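PDB 1MK0: intron-associated endonuclease 1 from Enterobacteria phage T4, which probably cleaves DNA as a GIY-YIG family intron-homing endonuclease, represented here by its catalytic domain. Local coordinates for residues A[13-18]-A[87-92]. The protein carries 1 engineered substitution. Residues are numbered along the deposited sequence; the frame is centred on the assembly and turned at random.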
loop_
_atom_site.group_PDB
_atom_site.type_symbol
_atom_site.label_atom_id
_atom_site.label_comp_id
_atom_site.label_asym_id
_atom_site.label_seq_id
_atom_site.Cartn_x
_atom_site.Cartn_y
_atom_site.Cartn_z
ATOM N N ASN A 13 -5.755 -4.491 13.516
ATOM C CA ASN A 13 -5.764 -5.911 13.166
ATOM C C ASN A 13 -4.507 -6.411 12.450
ATOM O O ASN A 13 -4.434 -7.574 12.064
ATOM C CB ASN A 13 -6.979 -6.213 12.294
ATOM C CG ASN A 13 -7.064 -5.299 11.092
ATOM O OD1 ASN A 13 -6.049 -4.981 10.474
ATOM N ND2 ASN A 13 -8.274 -4.876 10.752
ATOM N N ASN A 14 -3.532 -5.529 12.267
ATOM C CA ASN A 14 -2.275 -5.879 11.612
ATOM C C ASN A 14 -2.361 -6.239 10.128
ATOM O O ASN A 14 -1.388 -6.738 9.557
ATOM C CB ASN A 14 -1.587 -7.016 12.370
ATOM C CG ASN A 14 -1.204 -6.621 13.777
ATOM O OD1 ASN A 14 -0.515 -5.623 13.985
ATOM N ND2 ASN A 14 -1.650 -7.401 14.754
ATOM N N LYS A 15 -3.512 -6.001 9.502
ATOM C CA LYS A 15 -3.653 -6.283 8.074
ATOM C C LYS A 15 -2.883 -5.197 7.327
ATOM O O LYS A 15 -2.822 -4.056 7.780
ATOM C CB LYS A 15 -5.125 -6.258 7.656
ATOM C CG LYS A 15 -5.937 -7.434 8.173
ATOM C CD LYS A 15 -7.385 -7.330 7.723
ATOM C CE LYS A 15 -8.215 -8.495 8.245
ATOM N NZ LYS A 15 -7.727 -9.803 7.730
ATOM N N VAL A 16 -2.295 -5.541 6.187
ATOM C CA VAL A 16 -1.525 -4.555 5.439
ATOM C C VAL A 16 -1.880 -4.405 3.967
ATOM O O VAL A 16 -2.508 -5.269 3.356
ATOM C CB VAL A 16 -0.003 -4.851 5.493
ATOM C CG1 VAL A 16 0.449 -5.048 6.930
ATOM C CG2 VAL A 16 0.318 -6.073 4.645
ATOM N N TYR A 17 -1.450 -3.276 3.418
ATOM C CA TYR A 17 -1.618 -2.940 2.015
ATOM C C TYR A 17 -0.180 -2.746 1.544
ATOM O O TYR A 17 0.564 -1.966 2.139
ATOM C CB TYR A 17 -2.377 -1.621 1.865
ATOM C CG TYR A 17 -2.502 -1.136 0.437
ATOM C CD1 TYR A 17 -3.555 -1.557 -0.370
ATOM C CD2 TYR A 17 -1.564 -0.252 -0.107
ATOM C CE1 TYR A 17 -3.681 -1.108 -1.687
ATOM C CE2 TYR A 17 -1.680 0.202 -1.429
ATOM C CZ TYR A 17 -2.743 -0.231 -2.208
ATOM O OH TYR A 17 -2.889 0.220 -3.504
ATOM N N VAL A 18 0.217 -3.466 0.502
ATOM C CA VAL A 18 1.566 -3.345 -0.039
ATOM C C VAL A 18 1.519 -2.524 -1.321
ATOM O O VAL A 18 0.672 -2.746 -2.176
ATOM C CB VAL A 18 2.170 -4.732 -0.357
ATOM C CG1 VAL A 18 3.501 -4.564 -1.092
ATOM C CG2 VAL A 18 2.374 -5.522 0.932
ATOM N N ASN A 87 -5.317 -11.904 3.183
ATOM C CA ASN A 87 -5.382 -11.337 4.527
ATOM C C ASN A 87 -4.951 -9.876 4.593
ATOM O O ASN A 87 -4.464 -9.410 5.623
ATOM C CB ASN A 87 -4.512 -12.175 5.476
ATOM C CG ASN A 87 -4.593 -11.704 6.916
ATOM O OD1 ASN A 87 -5.680 -11.584 7.479
ATOM N ND2 ASN A 87 -3.438 -11.437 7.520
ATOM N N GLY A 88 -5.139 -9.149 3.500
ATOM C CA GLY A 88 -4.745 -7.754 3.485
ATOM C C GLY A 88 -5.670 -6.880 2.666
ATOM O O GLY A 88 -6.802 -7.264 2.368
ATOM N N TYR A 89 -5.174 -5.710 2.275
ATOM C CA TYR A 89 -5.984 -4.770 1.518
ATOM C C TYR A 89 -5.726 -4.712 0.016
ATOM O O TYR A 89 -6.389 -3.957 -0.687
ATOM C CB TYR A 89 -5.835 -3.371 2.121
ATOM C CG TYR A 89 -6.268 -3.308 3.566
ATOM C CD1 TYR A 89 -5.336 -3.134 4.587
ATOM C CD2 TYR A 89 -7.610 -3.458 3.918
ATOM C CE1 TYR A 89 -5.727 -3.112 5.920
ATOM C CE2 TYR A 89 -8.011 -3.436 5.250
ATOM C CZ TYR A 89 -7.064 -3.265 6.243
ATOM O OH TYR A 89 -7.450 -3.249 7.564
ATOM N N ASN A 90 -4.770 -5.491 -0.482
ATOM C CA ASN A 90 -4.502 -5.486 -1.918
ATOM C C ASN A 90 -5.587 -6.278 -2.633
ATOM O O ASN A 90 -5.975 -7.352 -2.177
ATOM C CB ASN A 90 -3.135 -6.098 -2.220
ATOM C CG ASN A 90 -1.998 -5.207 -1.778
ATOM O OD1 ASN A 90 -1.519 -5.305 -0.648
ATOM N ND2 ASN A 90 -1.570 -4.318 -2.665
ATOM N N ILE A 91 -6.076 -5.750 -3.752
ATOM C CA ILE A 91 -7.135 -6.425 -4.499
ATOM C C ILE A 91 -6.634 -7.216 -5.700
ATOM O O ILE A 91 -7.417 -7.878 -6.376
ATOM C CB ILE A 91 -8.216 -5.431 -5.009
ATOM C CG1 ILE A 91 -7.591 -4.430 -5.981
ATOM C CG2 ILE A 91 -8.867 -4.717 -3.833
ATOM C CD1 ILE A 91 -8.613 -3.592 -6.733
ATOM N N ALA A 92 -5.337 -7.144 -5.969
ATOM C CA ALA A 92 -4.754 -7.865 -7.092
ATOM C C ALA A 92 -3.241 -7.763 -7.019
ATOM O O ALA A 92 -2.704 -7.126 -6.118
ATOM C CB ALA A 92 -5.254 -7.280 -8.405
HETATM O O HOH W 1 -9.954 -4.196 8.131
HETATM O O HOH W 2 -3.848 -9.510 10.332
HETATM O O HOH W 3 -2.120 -8.395 5.662
#
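The side-chain amide of Asn90 pairs with the backbone of Val18 at the outer edge of strand 16-21, much as a neighbouring strand would. Its OD1 accepts from Val18 N at 2.8 Å in a nearly straight bond (178°), in the carbonyl plane and on a lone pair, while ND2 donates to Val18 O at 2.8 Å. Both backbone polar groups of Val18 are thus gripped by one flat group, whose rotation is fixed; Ser84 OG adds a second bond to OD1. The amide lies almost parallel to the Tyr17 ring, 9° between planes, with ND2 over the rim of one face. Tyr89 crosses Tyr17 obliquely, its CB 3.8 Å from Tyr17 CD1, and its backbone N bonds to Val16 O. With CG beside its own backbone N (chi1 -60°), the Tyr89 ring runs back along the strand, CE1 3.6 Å from Lys15 CB, and its OH reaches Asn10 ND2. The Lys15 side chain crosses that of Tyr89 at about a right angle and bends at chi4; NZ donates to Asn87 OD1 at 2.7 Å, coming from above the plane of that carbonyl rather than on a lone pair. Through these contacts the C-terminal loop is laid along an outer strand of the three-stranded antiparallel sheet, order 2-1-3, at the core of the GIY-YIG fold.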